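Local coordinates for flagella basal body P-ring formation protein flgA (Salmonella typhimurium, PDB 3TEE) that takes part in assembly of the flagellar P-ring as a periplasmic protein, probably acting as a chaperone or modulator of that process, at residues L32-E37 with E62-Q67; G144-V149 with N159-A164; A171-V176 with I183-V188. All blocks are in the same frame, centred on the assembly; numbering follows the deposited sequence.

Contact 1: residues L32-E37 with E62-Q67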
loop_
_atom_site.group_PDB
_atom_site.type_symbol
_atom_site.label_atom_id
_atom_site.label_comp_id
_atom_site.label_asym_id
_atom_site.label_seq_id
_atom_site.Cartn_x
_atom_site.Cartn_y
_atom_site.Cartn_z
ATOM N N LEU A 32 2.534 -24.293 29.596
ATOM C CA LEU A 32 2.627 -22.843 29.662
ATOM C C LEU A 32 1.331 -22.114 29.230
ATOM O O LEU A 32 1.367 -20.924 28.921
ATOM C CB LEU A 32 3.915 -22.277 29.035
ATOM C CG LEU A 32 4.261 -22.590 27.589
ATOM C CD1 LEU A 32 3.741 -21.508 26.652
ATOM C CD2 LEU A 32 5.760 -22.673 27.417
ATOM N N LEU A 33 0.182 -22.829 29.253
ATOM C CA LEU A 33 -1.121 -22.252 28.919
ATOM C C LEU A 33 -1.643 -21.424 30.092
ATOM O O LEU A 33 -1.350 -21.757 31.251
ATOM C CB LEU A 33 -2.164 -23.343 28.576
ATOM C CG LEU A 33 -2.055 -24.019 27.202
ATOM C CD1 LEU A 33 -3.054 -25.172 27.109
ATOM C CD2 LEU A 33 -2.291 -23.024 26.050
ATOM N N PRO A 34 -2.432 -20.352 29.837
ATOM C CA PRO A 34 -2.986 -19.569 30.967
ATOM C C PRO A 34 -3.905 -20.425 31.856
ATOM O O PRO A 34 -4.577 -21.324 31.347
ATOM C CB PRO A 34 -3.766 -18.457 30.272
ATOM C CG PRO A 34 -4.026 -18.962 28.913
ATOM C CD PRO A 34 -2.855 -19.785 28.542
ATOM N N SER A 35 -3.900 -20.179 33.172
ATOM C CA SER A 35 -4.711 -20.940 34.138
ATOM C C SER A 35 -6.116 -20.383 34.287
ATOM O O SER A 35 -7.007 -21.115 34.718
ATOM C CB SER A 35 -4.051 -20.924 35.514
ATOM O OG SER A 35 -2.704 -21.359 35.445
ATOM N N CYS A 36 -6.306 -19.068 34.053
ATOM C CA CYS A 36 -7.617 -18.475 34.273
ATOM C C CYS A 36 -8.645 -18.868 33.218
ATOM O O CYS A 36 -8.291 -19.359 32.141
ATOM C CB CYS A 36 -7.521 -16.965 34.448
ATOM S SG CYS A 36 -7.008 -16.096 32.947
ATOM N N GLU A 37 -9.920 -18.626 33.533
ATOM C CA GLU A 37 -11.076 -18.951 32.691
ATOM C C GLU A 37 -11.114 -18.082 31.426
ATOM O O GLU A 37 -11.440 -18.582 30.347
ATOM C CB GLU A 37 -12.339 -18.690 33.524
ATOM C CG GLU A 37 -13.615 -19.326 33.020
ATOM C CD GLU A 37 -14.778 -19.097 33.966
ATOM O OE1 GLU A 37 -14.661 -19.466 35.157
ATOM O OE2 GLU A 37 -15.800 -18.528 33.520
ATOM N N GLU A 62 -0.055 -14.036 35.764
ATOM C CA GLU A 62 0.556 -14.739 34.640
ATOM C C GLU A 62 0.621 -13.881 33.413
ATOM O O GLU A 62 -0.343 -13.200 33.090
ATOM C CB GLU A 62 -0.196 -16.030 34.246
ATOM C CG GLU A 62 -0.287 -17.093 35.328
ATOM C CD GLU A 62 -1.217 -18.244 34.998
ATOM O OE1 GLU A 62 -1.439 -18.518 33.799
ATOM O OE2 GLU A 62 -1.696 -18.897 35.948
ATOM N N LYS A 63 1.706 -14.013 32.657
ATOM C CA LYS A 63 1.849 -13.401 31.350
ATOM C C LYS A 63 2.469 -14.490 30.465
ATOM O O LYS A 63 3.690 -14.620 30.403
ATOM C CB LYS A 63 2.705 -12.116 31.412
ATOM C CG LYS A 63 2.875 -11.483 30.032
ATOM C CD LYS A 63 3.856 -10.310 30.089
ATOM C CE LYS A 63 3.885 -9.577 28.774
ATOM N NZ LYS A 63 4.999 -8.598 28.747
ATOM N N ARG A 64 1.627 -15.311 29.847
ATOM C CA ARG A 64 2.099 -16.429 29.020
ATOM C C ARG A 64 2.427 -15.964 27.634
ATOM O O ARG A 64 1.705 -15.114 27.099
ATOM C CB ARG A 64 1.027 -17.535 28.906
ATOM C CG ARG A 64 0.465 -18.029 30.259
ATOM C CD ARG A 64 1.518 -18.644 31.165
ATOM N NE ARG A 64 0.889 -19.326 32.294
ATOM C CZ ARG A 64 1.454 -20.302 32.992
ATOM N NH1 ARG A 64 2.685 -20.706 32.704
ATOM N NH2 ARG A 64 0.789 -20.889 33.976
ATOM N N TYR A 65 3.486 -16.548 27.030
ATOM C CA TYR A 65 3.861 -16.279 25.642
ATOM C C TYR A 65 3.495 -17.538 24.877
ATOM O O TYR A 65 4.179 -18.562 25.004
ATOM C CB TYR A 65 5.369 -15.993 25.477
ATOM C CG TYR A 65 5.923 -14.758 26.152
ATOM C CD1 TYR A 65 5.145 -13.611 26.303
ATOM C CD2 TYR A 65 7.258 -14.693 26.541
ATOM C CE1 TYR A 65 5.668 -12.452 26.887
ATOM C CE2 TYR A 65 7.798 -13.532 27.094
ATOM C CZ TYR A 65 6.996 -12.418 27.277
ATOM O OH TYR A 65 7.522 -11.284 27.851
ATOM N N LEU A 66 2.386 -17.500 24.148
ATOM C CA LEU A 66 1.936 -18.665 23.404
ATOM C C LEU A 66 2.412 -18.606 21.969
ATOM O O LEU A 66 2.479 -17.528 21.379
ATOM C CB LEU A 66 0.395 -18.820 23.451
ATOM C CG LEU A 66 -0.298 -18.715 24.826
ATOM C CD1 LEU A 66 -1.792 -18.850 24.666
ATOM C CD2 LEU A 66 0.229 -19.781 25.835
ATOM N N GLN A 67 2.763 -19.761 21.408
ATOM C CA GLN A 67 3.144 -19.823 20.004
ATOM C C GLN A 67 2.013 -20.550 19.324
ATOM O O GLN A 67 1.619 -21.634 19.758
ATOM C CB GLN A 67 4.469 -20.567 19.785
ATOM C CG GLN A 67 5.696 -19.872 20.389
ATOM C CD GLN A 67 6.931 -20.690 20.108
ATOM O OE1 GLN A 67 7.058 -21.848 20.536
ATOM N NE2 GLN A 67 7.822 -20.136 19.305
#
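Glu-62 and Arg-64, two residues apart on the strand, meet the loop 32-37 with the same first torsion: CG lies opposite the carbonyl carbon, at chi1 -61° in Glu-62 and -52° in Arg-64. Glu-62 then runs extended and brings its carboxylate to Ser-35, whereas Arg-64 bends at its second torsion, which lays CD against Leu-32 O at 3.2 Å and brings the guanidinium up against the backbone of Leu-32 and Leu-33. The carboxylate takes Ser-35 with both oxygens. Ser-35 N donates to Glu-62 OE1 at 3.0 Å, on the syn side, and Ser-35 OG donates to the syn lone pair of Glu-62 OE2 at 2.7 Å. Arg-64 NE reaches the same OE1 at 2.9 Å from above the carboxylate plane while keeping it nearly in the guanidinium plane, a salt bridge within the strand. Leu-33 O sits over one guanidinium face near its rim, too poorly angled to bond. Leu-32 slides past Leu-66 in the opposite direction, CD1 to CD2 4.0 Å, and Leu-33 crosses Leu-66 at about a right angle. This surface contact holds the loop between strands 21-26 and 40-42 on the start of strand 62-79, beside the Cys-36 to Cys-59 disulfide; Ile-3 of helix 2-14 packs on Leu-33 and Pro-34. With two donors on OE1 and one on OE2, the carboxylate is fixed in rotation, and the nearby arginine would probably favour its charged form.

Contact 2: residues G144-V149 with N159-A164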
loop_
_atom_site.group_PDB
_atom_site.type_symbol
_atom_site.label_atom_id
_atom_site.label_comp_id
_atom_site.label_asym_id
_atom_site.label_seq_id
_atom_site.Cartn_x
_atom_site.Cartn_y
_atom_site.Cartn_z
ATOM N N GLY A 144 8.681 14.449 -21.178
ATOM C CA GLY A 144 8.459 15.020 -22.504
ATOM C C GLY A 144 7.086 15.633 -22.714
ATOM O O GLY A 144 6.864 16.341 -23.700
ATOM N N GLN A 145 6.170 15.396 -21.777
ATOM C CA GLN A 145 4.796 15.892 -21.814
ATOM C C GLN A 145 4.725 17.380 -21.503
ATOM O O GLN A 145 5.423 17.850 -20.605
ATOM C CB GLN A 145 3.973 15.136 -20.768
ATOM C CG GLN A 145 2.477 15.119 -20.969
ATOM C CD GLN A 145 1.903 14.002 -20.131
ATOM O OE1 GLN A 145 1.678 14.148 -18.925
ATOM N NE2 GLN A 145 1.713 12.839 -20.740
ATOM N N ARG A 146 3.824 18.099 -22.202
ATOM C CA ARG A 146 3.538 19.508 -21.963
ATOM C C ARG A 146 2.732 19.538 -20.672
ATOM O O ARG A 146 1.769 18.778 -20.528
ATOM C CB ARG A 146 2.739 20.109 -23.132
ATOM C CG ARG A 146 2.398 21.590 -22.963
ATOM C CD ARG A 146 1.772 22.181 -24.212
ATOM N NE ARG A 146 1.064 23.432 -23.931
ATOM C CZ ARG A 146 -0.240 23.516 -23.680
ATOM N NH1 ARG A 146 -0.994 22.424 -23.671
ATOM N NH2 ARG A 146 -0.800 24.693 -23.438
ATOM N N VAL A 147 3.169 20.340 -19.696
ATOM C CA VAL A 147 2.496 20.414 -18.390
ATOM C C VAL A 147 2.262 21.867 -18.009
ATOM O O VAL A 147 2.879 22.763 -18.587
ATOM C CB VAL A 147 3.275 19.679 -17.267
ATOM C CG1 VAL A 147 3.304 18.168 -17.491
ATOM C CG2 VAL A 147 4.688 20.240 -17.106
ATOM N N GLN A 148 1.416 22.083 -17.002
ATOM C CA GLN A 148 1.109 23.402 -16.483
ATOM C C GLN A 148 1.703 23.518 -15.090
ATOM O O GLN A 148 1.497 22.645 -14.243
ATOM C CB GLN A 148 -0.421 23.650 -16.444
ATOM C CG GLN A 148 -1.034 24.008 -17.798
ATOM C CD GLN A 148 -0.853 25.460 -18.182
ATOM O OE1 GLN A 148 -0.316 25.773 -19.247
ATOM N NE2 GLN A 148 -1.328 26.380 -17.347
ATOM N N VAL A 149 2.476 24.579 -14.877
ATOM C CA VAL A 149 3.080 24.883 -13.585
ATOM C C VAL A 149 2.205 25.966 -12.951
ATOM O O VAL A 149 1.952 27.003 -13.570
ATOM C CB VAL A 149 4.562 25.321 -13.707
ATOM C CG1 VAL A 149 5.107 25.789 -12.361
ATOM C CG2 VAL A 149 5.428 24.199 -14.278
ATOM N N ASN A 159 1.052 31.078 -13.571
ATOM C CA ASN A 159 0.614 29.945 -14.377
ATOM C C ASN A 159 1.524 29.928 -15.579
ATOM O O ASN A 159 1.603 30.925 -16.300
ATOM C CB ASN A 159 -0.852 30.072 -14.788
ATOM C CG ASN A 159 -1.815 29.763 -13.676
ATOM O OD1 ASN A 159 -2.234 28.618 -13.493
ATOM N ND2 ASN A 159 -2.199 30.780 -12.917
ATOM N N ALA A 160 2.290 28.831 -15.748
ATOM C CA ALA A 160 3.230 28.746 -16.858
ATOM C C ALA A 160 3.300 27.351 -17.458
ATOM O O ALA A 160 3.031 26.365 -16.770
ATOM C CB ALA A 160 4.603 29.218 -16.419
ATOM N N GLU A 161 3.593 27.279 -18.757
ATOM C CA GLU A 161 3.672 26.012 -19.483
ATOM C C GLU A 161 5.123 25.591 -19.532
ATOM O O GLU A 161 6.022 26.431 -19.612
ATOM C CB GLU A 161 3.151 26.129 -20.935
ATOM C CG GLU A 161 2.083 27.180 -21.210
ATOM C CD GLU A 161 1.684 27.312 -22.670
ATOM O OE1 GLU A 161 0.475 27.165 -22.966
ATOM O OE2 GLU A 161 2.575 27.563 -23.515
ATOM N N GLY A 162 5.333 24.292 -19.488
ATOM C CA GLY A 162 6.655 23.704 -19.568
ATOM C C GLY A 162 6.591 22.256 -19.992
ATOM O O GLY A 162 5.510 21.732 -20.259
ATOM N N GLN A 163 7.748 21.611 -20.067
ATOM C CA GLN A 163 7.844 20.209 -20.464
ATOM C C GLN A 163 8.334 19.388 -19.288
ATOM O O GLN A 163 9.374 19.705 -18.711
ATOM C CB GLN A 163 8.796 20.090 -21.661
ATOM C CG GLN A 163 8.664 18.817 -22.470
ATOM C CD GLN A 163 9.607 18.809 -23.652
ATOM O OE1 GLN A 163 10.586 19.563 -23.710
ATOM N NE2 GLN A 163 9.347 17.939 -24.617
ATOM N N ALA A 164 7.569 18.351 -18.898
ATOM C CA ALA A 164 7.970 17.475 -17.805
ATOM C C ALA A 164 9.277 16.799 -18.185
ATOM O O ALA A 164 9.431 16.317 -19.315
ATOM C CB ALA A 164 6.908 16.430 -17.549
#
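Gly-144 and Ala-164 begin the backbone pairing of this antiparallel beta hairpin, Gly-144 N donating to Ala-164 O, and Ala-164 N donates to Gln-145 O at 2.8 Å. Val-147 with Gly-162 and Val-149 with Ala-160 are the hydrogen-bonded pairs, each closed by two N-H...O bonds; Arg-146 with Gln-163 and Gln-148 with Glu-161 are the non-hydrogen-bonded ones, where CA-H...O contacts such as Arg-146 CA to Gly-162 O (3.4 Å) add to the pairing. The charged interaction is a salt bridge on the face that carries Arg-146, Gln-148, Glu-161 and Gln-163. Arg-146, with CG trans to its N (chi1 -180°) and extended as far as NE, runs diagonally over the sheet to place NH2 2.8 Å from Glu-161 OE1. The oxygen lies at the guanidinium edge, in its plane, but is approached from above the carboxylate, the two planes being 89° apart. Gln-148 lies alongside Glu-161, its OE1 3.4 Å from Glu-161 CG. Among polar side chains, Gln-163 NE2 bonds to Gly-144 O at 3.1 Å, with the oxygen in the amide plane. Apolar packing occupies the other face: Val-147 CG1 meets Ala-164 CB at 4.0 Å, and Val-147 and Val-149 continue onto Val-176 and Ile-194 of other strands. The hairpin therefore has a polar face tied by one ion pair and an apolar face turned toward Val-176 and Ile-194, while Gln-163 holds the loop residue Gly-144 beside the strand end, where a CB would jam against the preceding carbonyl O.

Contact 3: residues A171-V176 with I183-V188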
loop_
_atom_site.group_PDB
_atom_site.type_symbol
_atom_site.label_atom_id
_atom_site.label_comp_id
_atom_site.label_asym_id
_atom_site.label_seq_id
_atom_site.Cartn_x
_atom_site.Cartn_y
_atom_site.Cartn_z
ATOM N N ALA A 171 1.084 13.415 -6.433
ATOM C CA ALA A 171 1.793 13.671 -5.170
ATOM C C ALA A 171 3.317 13.425 -5.225
ATOM O O ALA A 171 4.014 13.647 -4.226
ATOM C CB ALA A 171 1.127 12.946 -3.989
ATOM N N GLN A 172 3.849 13.043 -6.408
ATOM C CA GLN A 172 5.292 12.879 -6.588
ATOM C C GLN A 172 5.865 14.170 -7.221
ATOM O O GLN A 172 5.147 14.895 -7.918
ATOM C CB GLN A 172 5.619 11.680 -7.492
ATOM C CG GLN A 172 5.359 10.307 -6.860
ATOM C CD GLN A 172 6.058 9.192 -7.618
ATOM O OE1 GLN A 172 6.084 9.150 -8.861
ATOM N NE2 GLN A 172 6.629 8.247 -6.881
ATOM N N ASN A 173 7.154 14.436 -6.974
ATOM C CA ASN A 173 7.870 15.588 -7.507
ATOM C C ASN A 173 8.101 15.460 -9.015
ATOM O O ASN A 173 8.436 14.384 -9.497
ATOM C CB ASN A 173 9.213 15.761 -6.792
ATOM C CG ASN A 173 9.940 17.025 -7.184
ATOM O OD1 ASN A 173 9.577 18.127 -6.765
ATOM N ND2 ASN A 173 10.965 16.899 -8.024
ATOM N N ALA A 174 7.918 16.564 -9.756
ATOM C CA ALA A 174 8.215 16.601 -11.186
ATOM C C ALA A 174 8.998 17.861 -11.509
ATOM O O ALA A 174 8.664 18.946 -11.028
ATOM C CB ALA A 174 6.945 16.540 -12.017
ATOM N N ARG A 175 10.086 17.690 -12.262
ATOM C CA ARG A 175 10.919 18.781 -12.732
ATOM C C ARG A 175 10.348 19.139 -14.089
ATOM O O ARG A 175 9.862 18.267 -14.822
ATOM C CB ARG A 175 12.406 18.390 -12.805
ATOM C CG ARG A 175 13.003 18.048 -11.434
ATOM C CD ARG A 175 14.441 17.539 -11.496
ATOM N NE ARG A 175 14.730 16.697 -12.667
ATOM C CZ ARG A 175 14.513 15.385 -12.743
ATOM N NH1 ARG A 175 13.987 14.729 -11.711
ATOM N NH2 ARG A 175 14.815 14.720 -13.853
ATOM N N VAL A 176 10.291 20.432 -14.361
ATOM C CA VAL A 176 9.663 20.960 -15.562
ATOM C C VAL A 176 10.604 21.940 -16.222
ATOM O O VAL A 176 11.030 22.916 -15.595
ATOM C CB VAL A 176 8.296 21.644 -15.213
ATOM C CG1 VAL A 176 7.624 22.207 -16.455
ATOM C CG2 VAL A 176 7.354 20.697 -14.475
ATOM N N ILE A 183 14.712 25.295 -15.193
ATOM C CA ILE A 183 14.028 24.124 -14.660
ATOM C C ILE A 183 13.428 24.480 -13.302
ATOM O O ILE A 183 14.109 25.065 -12.462
ATOM C CB ILE A 183 14.923 22.861 -14.596
ATOM C CG1 ILE A 183 15.578 22.550 -15.965
ATOM C CG2 ILE A 183 14.123 21.632 -14.085
ATOM C CD1 ILE A 183 16.692 21.586 -15.888
ATOM N N VAL A 184 12.146 24.188 -13.134
ATOM C CA VAL A 184 11.424 24.413 -11.876
ATOM C C VAL A 184 10.958 23.038 -11.411
ATOM O O VAL A 184 10.970 22.099 -12.201
ATOM C CB VAL A 184 10.273 25.468 -11.964
ATOM C CG1 VAL A 184 10.798 26.836 -12.418
ATOM C CG2 VAL A 184 9.115 24.996 -12.847
ATOM N N SER A 185 10.599 22.896 -10.138
ATOM C CA SER A 185 10.119 21.616 -9.636
ATOM C C SER A 185 8.954 21.821 -8.673
ATOM O O SER A 185 8.945 22.792 -7.921
ATOM C CB SER A 185 11.246 20.810 -8.994
ATOM O OG SER A 185 11.714 21.402 -7.795
ATOM N N GLY A 186 7.979 20.925 -8.745
ATOM C CA GLY A 186 6.799 20.961 -7.891
ATOM C C GLY A 186 6.120 19.615 -7.746
ATOM O O GLY A 186 6.629 18.592 -8.205
ATOM N N THR A 187 4.949 19.619 -7.119
ATOM C CA THR A 187 4.170 18.406 -6.837
ATOM C C THR A 187 3.094 18.185 -7.891
ATOM O O THR A 187 2.347 19.108 -8.202
ATOM C CB THR A 187 3.583 18.515 -5.415
ATOM O OG1 THR A 187 4.642 18.806 -4.500
ATOM C CG2 THR A 187 2.850 17.251 -4.978
ATOM N N VAL A 188 3.016 16.963 -8.440
ATOM C CA VAL A 188 1.983 16.606 -9.422
ATOM C C VAL A 188 0.607 16.495 -8.713
ATOM O O VAL A 188 0.509 15.853 -7.667
ATOM C CB VAL A 188 2.318 15.301 -10.200
ATOM C CG1 VAL A 188 1.209 14.940 -11.185
ATOM C CG2 VAL A 188 3.646 15.432 -10.936
#
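Strands 173-178 and 183-188 form an antiparallel beta hairpin, the third and fourth strands of a five-strand sheet, and Ala-174 with Gly-186 and Val-176 with Val-184 are its hydrogen-bonded pairs. Ala-174 N donates to Gly-186 O at 2.9 Å and Val-176 N to Val-184 O at 2.8 Å, each answered by a return bond. Beyond the strand start, Val-188 N reaches Gln-172 O and Ala-171 N reaches Val-188 O, so the pairing runs on into the loop. On the face of Ala-174, Val-176 and Val-188, which is mostly buried, Val-188 points CG2 at Ala-174 CB, 3.6 Å away; CG1 is trans to the backbone N (chi1 179°), which leaves CG2 beside that N and also 3.4 Å from Gln-172 O. Val-184 CG2 lies 4.2 Å from Val-176 CB. Ile-194 of strand 194-197 covers Ala-174, Val-176 and Val-188. The other face is exposed: Arg-175 CB meets Ile-183 CG2 at 3.9 Å, and Arg-175 CG passes Ser-185 CB at 4.1 Å before the chain bends away. Thr-187 CG2 rests on Ala-171 CA at 3.7 Å. Gly-186 gives no side chain on the Ala-174 face, where Ala-174, Val-176, Val-184 and Val-188 make up the apolar layer. The joining of the strands is mainly backbone hydrogen bonding, with the polar side chains left to the surface.

From the N terminus, contact 1 comes first, closing a loop of 24 residues that holds strands 40-42 and 53-59 and tying the segment before them to strand 62-79. Its centre lies about 63 Å from that of contact 2 and 55 Å from that of contact 3, on the opposite side of the chain's centre. Contact 2 then closes the hairpin 146-152/157-164, and contact 3 the hairpin 173-178/183-188. All three follow in series, none enclosing or crossing another. Contacts 2 and 3 share one sheet, in which strands 157-164 and 173-178 are neighbours, and Val-176 CG1 packs 3.6 Å from Gly-162 CA to join their apolar sides.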